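Local structure of interleukin-2 receptor subunit beta (Mus musculus, 6DG5) at residues Y139-L149 with S178-R189. The protein probably acts as a receptor subunit for interleukin-2 that transduces its mitogenic signal and takes part in receptor-mediated endocytosis. Residues are numbered along the deposited sequence; the frame is centred on the assembly and turned at random.
Sequences YLEFEARRRLL and SYEVQVRVKAQR
Three guanidinium groups, those of Arg-145, Arg-147 and Arg-184, each present an edge to one oxygen on the adjacent strand, while tryptophans take part in cation-pi contacts with them: Trp-198 with Arg-145, Trp-153 with Arg-147 and Trp-195 with Arg-184. This interleaving of arginines with the WSXWS motif, to which Trp-195 and Trp-198 belong, is a hallmark of the membrane-proximal fibronectin type III domain of type I cytokine receptors, here built on antiparallel strands 140-148 and 178-187. Arg-184 NH2 reaches Glu-143 OE1 at 2.7 Å, nearly along the C-O axis, and its NE adds a second bond to the same oxygen. Arg-145 treats the Gln-182 amide similarly, NH2 to OE1 at 2.8 Å with the two planes 12° apart; its CG lies between backbone N and carbonyl carbon (chi1 57°), and the chain, extended to NE, carries the guanidinium alongside Gln-182. The Glu-180 carboxylate is turned differently: Arg-147 NE and NH2 both approach OE1 from above one face, at 3.0 and 2.9 Å. With a lysine in place of Arg-147, Glu-180 OE1 would probably lose its two-pronged grip, leaving the carboxylate freer to turn. On the other face of the sheet from these arginines, Phe-142 and Val-185 pack side by side into the sandwich core, CE1 to CG2 3.5 Å. At the far end, Tyr-139 OH hydrogen-bonds, and Arg-189 NH1 forms a salt bridge with, acidic side chains of another protein chain; Arg-189 CD sits over the Tyr-139 ring, 4.2 Å from its centroid.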
ATOM      1  N   TYR B 139      -1.047   2.251   3.972  1.00 28.00           N
ATOM      2  CA  TYR B 139      -0.924   3.672   4.274  1.00 20.80           C
ATOM      3  C   TYR B 139      -1.341   4.007   5.701  1.00 29.91           C
ATOM      4  O   TYR B 139      -1.702   5.156   5.978  1.00 34.20           O
ATOM      5  CB  TYR B 139      -1.749   4.493   3.281  1.00 20.04           C
ATOM      6  CG  TYR B 139      -1.237   4.427   1.861  1.00 21.78           C
ATOM      7  CD1 TYR B 139      -0.246   5.294   1.423  1.00 32.37           C
ATOM      8  CD2 TYR B 139      -1.745   3.500   0.959  1.00 29.76           C
ATOM      9  CE1 TYR B 139       0.226   5.241   0.127  1.00 36.19           C
ATOM     10  CE2 TYR B 139      -1.278   3.439  -0.342  1.00 32.98           C
ATOM     11  CZ  TYR B 139      -0.293   4.313  -0.751  1.00 36.21           C
ATOM     12  OH  TYR B 139       0.181   4.264  -2.041  1.00 35.59           O
ATOM     13  N   LEU B 140      -1.284   3.039   6.613  1.00 32.63           N
ATOM     14  CA  LEU B 140      -1.731   3.276   7.979  1.00 24.82           C
ATOM     15  C   LEU B 140      -0.808   4.249   8.697  1.00 15.73           C
ATOM     16  O   LEU B 140       0.408   4.252   8.489  1.00 18.18           O
ATOM     17  CB  LEU B 140      -1.804   1.959   8.750  1.00 21.90           C
ATOM     18  CG  LEU B 140      -3.001   1.065   8.432  1.00 21.50           C
ATOM     19  CD1 LEU B 140      -2.879  -0.270   9.148  1.00 15.51           C
ATOM     20  CD2 LEU B 140      -4.297   1.762   8.804  1.00 25.13           C
ATOM     21  N   GLU B 141      -1.401   5.080   9.549  1.00 15.19           N
ATOM     22  CA  GLU B 141      -0.680   6.080  10.319  1.00 15.12           C
ATOM     23  C   GLU B 141      -1.299   6.142  11.705  1.00 30.49           C
ATOM     24  O   GLU B 141      -2.514   5.992  11.850  1.00 33.24           O
ATOM     25  CB  GLU B 141      -0.745   7.452   9.641  1.00 28.64           C
ATOM     26  CG  GLU B 141       0.390   8.392   9.993  1.00 53.76           C
ATOM     27  CD  GLU B 141       0.429   9.609   9.089  1.00 77.31           C
ATOM     28  OE1 GLU B 141      -0.474  10.465   9.204  1.00 85.74           O
ATOM     29  OE2 GLU B 141       1.353   9.700   8.253  1.00 86.03           O
ATOM     30  N   PHE B 142      -0.469   6.361  12.722  1.00 24.95           N
ATOM     31  CA  PHE B 142      -0.935   6.320  14.099  1.00 13.67           C
ATOM     32  C   PHE B 142      -0.501   7.566  14.853  1.00 27.18           C
ATOM     33  O   PHE B 142       0.588   8.101  14.622  1.00 21.71           O
ATOM     34  CB  PHE B 142      -0.420   5.074  14.819  1.00 22.95           C
ATOM     35  CG  PHE B 142      -0.974   3.793  14.273  1.00 13.13           C
ATOM     36  CD1 PHE B 142      -2.194   3.312  14.709  1.00 12.99           C
ATOM     37  CD2 PHE B 142      -0.273   3.069  13.322  1.00 13.44           C
ATOM     38  CE1 PHE B 142      -2.708   2.134  14.211  1.00 23.02           C
ATOM     39  CE2 PHE B 142      -0.781   1.890  12.818  1.00 18.80           C
ATOM     40  CZ  PHE B 142      -2.002   1.422  13.263  1.00 13.42           C
ATOM     41  N   GLU B 143      -1.368   8.018  15.757  1.00 27.40           N
ATOM     42  CA  GLU B 143      -1.093   9.138  16.647  1.00 27.75           C
ATOM     43  C   GLU B 143      -1.550   8.751  18.043  1.00 30.27           C
ATOM     44  O   GLU B 143      -2.709   8.365  18.235  1.00 33.85           O
ATOM     45  CB  GLU B 143      -1.808  10.412  16.185  1.00 27.28           C
ATOM     46  CG  GLU B 143      -0.884  11.543  15.761  1.00 30.00           C
ATOM     47  CD  GLU B 143      -1.627  12.852  15.556  1.00 37.42           C
ATOM     48  OE1 GLU B 143      -2.787  12.956  16.009  1.00 38.80           O
ATOM     49  OE2 GLU B 143      -1.051  13.776  14.943  1.00 43.73           O
ATOM     50  N   ALA B 144      -0.644   8.847  19.012  1.00 32.02           N
ATOM     51  CA  ALA B 144      -0.950   8.552  20.404  1.00 21.70           C
ATOM     52  C   ALA B 144      -0.701   9.786  21.259  1.00 15.43           C
ATOM     53  O   ALA B 144       0.112  10.650  20.911  1.00 29.97           O
ATOM     54  CB  ALA B 144      -0.114   7.373  20.924  1.00 15.15           C
ATOM     55  N   ARG B 145      -1.407   9.872  22.384  1.00 16.01           N
ATOM     56  CA  ARG B 145      -1.200  10.955  23.334  1.00 17.13           C
ATOM     57  C   ARG B 145      -1.061  10.392  24.741  1.00 33.22           C
ATOM     58  O   ARG B 145      -1.877   9.572  25.174  1.00 39.54           O
ATOM     59  CB  ARG B 145      -2.332  11.992  23.274  1.00 18.26           C
ATOM     60  CG  ARG B 145      -3.740  11.472  23.512  1.00 18.44           C
ATOM     61  CD  ARG B 145      -4.729  12.624  23.411  1.00 22.19           C
ATOM     62  NE  ARG B 145      -6.111  12.219  23.644  1.00 29.24           N
ATOM     63  CZ  ARG B 145      -7.143  13.056  23.610  1.00 32.88           C
ATOM     64  NH1 ARG B 145      -6.945  14.341  23.350  1.00 34.74           N
ATOM     65  NH2 ARG B 145      -8.372  12.613  23.833  1.00 35.68           N
ATOM     66  N   ARG B 146      -0.023  10.837  25.442  1.00 27.33           N
ATOM     67  CA  ARG B 146       0.294  10.394  26.794  1.00 18.24           C
ATOM     68  C   ARG B 146      -0.014  11.520  27.770  1.00 26.33           C
ATOM     69  O   ARG B 146       0.470  12.643  27.596  1.00 28.22           O
ATOM     70  CB  ARG B 146       1.767   9.991  26.894  1.00 17.61           C
ATOM     71  CG  ARG B 146       2.228   9.613  28.290  1.00 38.37           C
ATOM     72  CD  ARG B 146       3.720   9.864  28.475  1.00 42.98           C
ATOM     73  NE  ARG B 146       4.021  11.282  28.658  1.00 52.11           N
ATOM     74  CZ  ARG B 146       4.525  12.074  27.715  1.00 59.61           C
ATOM     75  NH1 ARG B 146       4.797  11.590  26.511  1.00 57.65           N
ATOM     76  NH2 ARG B 146       4.763  13.352  27.977  1.00 64.03           N
ATOM     77  N   ARG B 147      -0.816  11.227  28.791  1.00 22.29           N
ATOM     78  CA  ARG B 147      -1.167  12.224  29.787  1.00 22.68           C
ATOM     79  C   ARG B 147      -0.881  11.697  31.184  1.00 30.98           C
ATOM     80  O   ARG B 147      -0.913  10.489  31.434  1.00 41.38           O
ATOM     81  CB  ARG B 147      -2.644  12.651  29.682  1.00 24.92           C
ATOM     82  CG  ARG B 147      -3.632  11.798  30.468  1.00 27.20           C
ATOM     83  CD  ARG B 147      -4.968  12.516  30.602  1.00 25.92           C
ATOM     84  NE  ARG B 147      -5.991  11.686  31.232  1.00 46.15           N
ATOM     85  CZ  ARG B 147      -7.215  12.112  31.534  1.00 57.34           C
ATOM     86  NH1 ARG B 147      -7.567  13.362  31.269  1.00 63.04           N
ATOM     87  NH2 ARG B 147      -8.085  11.290  32.104  1.00 59.53           N
ATOM     88  N   LEU B 148      -0.586  12.626  32.088  1.00 31.73           N
ATOM     89  CA  LEU B 148      -0.406  12.299  33.497  1.00 26.31           C
ATOM     90  C   LEU B 148      -1.769  12.117  34.154  1.00 38.67           C
ATOM     91  O   LEU B 148      -2.740  12.790  33.789  1.00 45.23           O
ATOM     92  CB  LEU B 148       0.376  13.413  34.194  1.00 27.80           C
ATOM     93  CG  LEU B 148       1.553  13.044  35.096  1.00 38.21           C
ATOM     94  CD1 LEU B 148       2.639  12.365  34.292  1.00 25.77           C
ATOM     95  CD2 LEU B 148       2.093  14.285  35.784  1.00 44.75           C
ATOM     96  N   LEU B 149      -1.849  11.197  35.112  1.00 32.24           N
ATOM     97  CA  LEU B 149      -3.120  10.957  35.780  1.00 41.17           C
ATOM     98  C   LEU B 149      -3.545  12.184  36.574  1.00 47.09           C
ATOM     99  O   LEU B 149      -2.783  12.706  37.394  1.00 46.45           O
ATOM    100  CB  LEU B 149      -3.026   9.738  36.706  1.00 43.32           C
ATOM    101  CG  LEU B 149      -3.647   8.450  36.163  1.00 37.64           C
ATOM    102  CD1 LEU B 149      -4.068   7.534  37.303  1.00 34.00           C
ATOM    103  CD2 LEU B 149      -4.827   8.750  35.249  1.00 38.41           C
ATOM    104  N   SER B 178       1.745   7.347  37.307  1.00 26.48           N
ATOM    105  CA  SER B 178       0.643   6.765  36.552  1.00 35.86           C
ATOM    106  C   SER B 178       0.337   7.610  35.321  1.00 35.44           C
ATOM    107  O   SER B 178       0.187   8.833  35.422  1.00 38.07           O
ATOM    108  CB  SER B 178      -0.606   6.644  37.428  1.00 43.84           C
ATOM    109  OG  SER B 178      -0.361   5.825  38.557  1.00 48.01           O
ATOM    110  N   TYR B 179       0.228   6.953  34.170  1.00 26.14           N
ATOM    111  CA  TYR B 179      -0.047   7.609  32.902  1.00 22.09           C
ATOM    112  C   TYR B 179      -1.297   7.020  32.261  1.00 29.88           C
ATOM    113  O   TYR B 179      -1.759   5.935  32.625  1.00 35.44           O
ATOM    114  CB  TYR B 179       1.132   7.467  31.929  1.00 27.05           C
ATOM    115  CG  TYR B 179       2.460   7.968  32.451  1.00 20.68           C
ATOM    116  CD1 TYR B 179       3.284   7.148  33.212  1.00 20.73           C
ATOM    117  CD2 TYR B 179       2.900   9.253  32.162  1.00 20.98           C
ATOM    118  CE1 TYR B 179       4.502   7.598  33.680  1.00 33.13           C
ATOM    119  CE2 TYR B 179       4.119   9.711  32.624  1.00 33.09           C
ATOM    120  CZ  TYR B 179       4.914   8.881  33.384  1.00 34.66           C
ATOM    121  OH  TYR B 179       6.126   9.338  33.846  1.00 38.54           O
ATOM    122  N   GLU B 180      -1.830   7.748  31.281  1.00 21.34           N
ATOM    123  CA  GLU B 180      -2.969   7.311  30.485  1.00 20.92           C
ATOM    124  C   GLU B 180      -2.671   7.601  29.022  1.00 19.49           C
ATOM    125  O   GLU B 180      -2.132   8.661  28.691  1.00 32.81           O
ATOM    126  CB  GLU B 180      -4.260   8.017  30.926  1.00 39.77           C
ATOM    127  CG  GLU B 180      -5.496   7.125  30.952  1.00 45.75           C
ATOM    128  CD  GLU B 180      -6.678   7.783  31.649  1.00 54.26           C
ATOM    129  OE1 GLU B 180      -6.492   8.865  32.247  1.00 55.08           O
ATOM    130  OE2 GLU B 180      -7.793   7.220  31.599  1.00 57.78           O
ATOM    131  N   VAL B 181      -3.009   6.656  28.148  1.00 19.63           N
ATOM    132  CA  VAL B 181      -2.614   6.715  26.744  1.00 17.19           C
ATOM    133  C   VAL B 181      -3.804   6.374  25.855  1.00 19.89           C
ATOM    134  O   VAL B 181      -4.540   5.418  26.125  1.00 17.15           O
ATOM    135  CB  VAL B 181      -1.430   5.763  26.458  1.00 16.19           C
ATOM    136  CG1 VAL B 181      -1.310   5.482  24.970  1.00 15.15           C
ATOM    137  CG2 VAL B 181      -0.138   6.365  26.979  1.00 16.90           C
ATOM    138  N   GLN B 182      -3.987   7.162  24.795  1.00 19.70           N
ATOM    139  CA  GLN B 182      -4.961   6.890  23.751  1.00 16.27           C
ATOM    140  C   GLN B 182      -4.265   6.936  22.399  1.00 30.09           C
ATOM    141  O   GLN B 182      -3.341   7.725  22.193  1.00 40.25           O
ATOM    142  CB  GLN B 182      -6.108   7.906  23.757  1.00 17.25           C
ATOM    143  CG  GLN B 182      -7.028   7.820  24.959  1.00 21.34           C
ATOM    144  CD  GLN B 182      -8.201   8.776  24.848  1.00 25.38           C
ATOM    145  OE1 GLN B 182      -8.023   9.992  24.779  1.00 27.75           O
ATOM    146  NE2 GLN B 182      -9.410   8.227  24.816  1.00 28.29           N
ATOM    147  N   VAL B 183      -4.722   6.089  21.473  1.00 23.56           N
ATOM    148  CA  VAL B 183      -4.151   5.995  20.134  1.00 17.54           C
ATOM    149  C   VAL B 183      -5.267   6.135  19.108  1.00 24.49           C
ATOM    150  O   VAL B 183      -6.433   5.846  19.391  1.00 30.41           O
ATOM    151  CB  VAL B 183      -3.382   4.668  19.931  1.00 18.62           C
ATOM    152  CG1 VAL B 183      -2.402   4.787  18.780  1.00 23.64           C
ATOM    153  CG2 VAL B 183      -2.659   4.262  21.210  1.00 24.22           C
ATOM    154  N   ARG B 184      -4.905   6.601  17.913  1.00 25.51           N
ATOM    155  CA  ARG B 184      -5.845   6.705  16.806  1.00 21.39           C
ATOM    156  C   ARG B 184      -5.110   6.450  15.495  1.00 19.36           C
ATOM    157  O   ARG B 184      -3.879   6.489  15.434  1.00 21.92           O
ATOM    158  CB  ARG B 184      -6.545   8.070  16.784  1.00 23.41           C
ATOM    159  CG  ARG B 184      -5.612   9.261  16.728  1.00 24.03           C
ATOM    160  CD  ARG B 184      -6.407  10.553  16.765  1.00 16.26           C
ATOM    161  NE  ARG B 184      -5.582  11.724  16.485  1.00 22.97           N
ATOM    162  CZ  ARG B 184      -6.066  12.952  16.334  1.00 25.44           C
ATOM    163  NH1 ARG B 184      -7.371  13.166  16.434  1.00 21.85           N
ATOM    164  NH2 ARG B 184      -5.249  13.965  16.079  1.00 27.03           N
ATOM    165  N   VAL B 185      -5.887   6.196  14.438  1.00 13.87           N
ATOM    166  CA  VAL B 185      -5.358   5.671  13.183  1.00 13.80           C
ATOM    167  C   VAL B 185      -5.948   6.437  12.002  1.00 14.38           C
ATOM    168  O   VAL B 185      -7.058   6.970  12.073  1.00 14.63           O
ATOM    169  CB  VAL B 185      -5.639   4.152  13.068  1.00 13.57           C
ATOM    170  CG1 VAL B 185      -7.136   3.878  13.001  1.00 23.49           C
ATOM    171  CG2 VAL B 185      -4.920   3.542  11.873  1.00 20.22           C
ATOM    172  N   LYS B 186      -5.188   6.486  10.905  1.00 17.42           N
ATOM    173  CA  LYS B 186      -5.593   7.181   9.689  1.00 15.34           C
ATOM    174  C   LYS B 186      -4.800   6.616   8.516  1.00 35.37           C
ATOM    175  O   LYS B 186      -3.745   6.002   8.698  1.00 40.71           O
ATOM    176  CB  LYS B 186      -5.374   8.694   9.817  1.00 19.61           C
ATOM    177  CG  LYS B 186      -6.097   9.548   8.787  1.00 19.18           C
ATOM    178  CD  LYS B 186      -5.965  11.031   9.114  1.00 23.73           C
ATOM    179  CE  LYS B 186      -4.848  11.695   8.314  1.00 33.27           C
ATOM    180  NZ  LYS B 186      -3.594  10.885   8.282  1.00 35.58           N
ATOM    181  N   ALA B 187      -5.328   6.826   7.307  1.00 37.01           N
ATOM    182  CA  ALA B 187      -4.669   6.418   6.067  1.00 44.62           C
ATOM    183  C   ALA B 187      -4.548   7.638   5.160  1.00 58.07           C
ATOM    184  O   ALA B 187      -5.556   8.153   4.664  1.00 45.81           O
ATOM    185  CB  ALA B 187      -5.440   5.294   5.373  1.00 17.36           C
ATOM    186  N   GLN B 188      -3.318   8.092   4.929  1.00 72.09           N
ATOM    187  CA  GLN B 188      -3.076   9.355   4.231  1.00 85.63           C
ATOM    188  C   GLN B 188      -2.696   9.117   2.766  1.00 81.89           C
ATOM    189  O   GLN B 188      -1.643   9.524   2.273  1.00 95.26           O
ATOM    190  CB  GLN B 188      -2.021  10.180   4.979  1.00101.62           C
ATOM    191  CG  GLN B 188      -0.574   9.660   4.967  1.00109.24           C
ATOM    192  CD  GLN B 188      -0.405   8.299   5.605  1.00112.13           C
ATOM    193  OE1 GLN B 188      -1.152   7.926   6.507  1.00113.67           O
ATOM    194  NE2 GLN B 188       0.581   7.543   5.132  1.00112.08           N
ATOM    195  N   ARG B 189      -3.605   8.458   2.043  1.00 65.59           N
ATOM    196  CA  ARG B 189      -3.429   8.301   0.603  1.00 65.89           C
ATOM    197  C   ARG B 189      -3.595   9.636  -0.112  1.00 76.01           C
ATOM    198  O   ARG B 189      -2.662  10.134  -0.754  1.00 73.26           O
ATOM    199  CB  ARG B 189      -4.423   7.275   0.056  1.00 59.70           C
ATOM    200  CG  ARG B 189      -4.487   7.235  -1.464  1.00 56.32           C
ATOM    201  CD  ARG B 189      -3.294   6.510  -2.066  1.00 58.96           C
ATOM    202  NE  ARG B 189      -3.558   5.087  -2.267  1.00 65.20           N
ATOM    203  CZ  ARG B 189      -4.089   4.575  -3.373  1.00 78.28           C
ATOM    204  NH1 ARG B 189      -4.289   3.267  -3.474  1.00 97.74           N
ATOM    205  NH2 ARG B 189      -4.421   5.369  -4.383  1.00 72.95           N
TER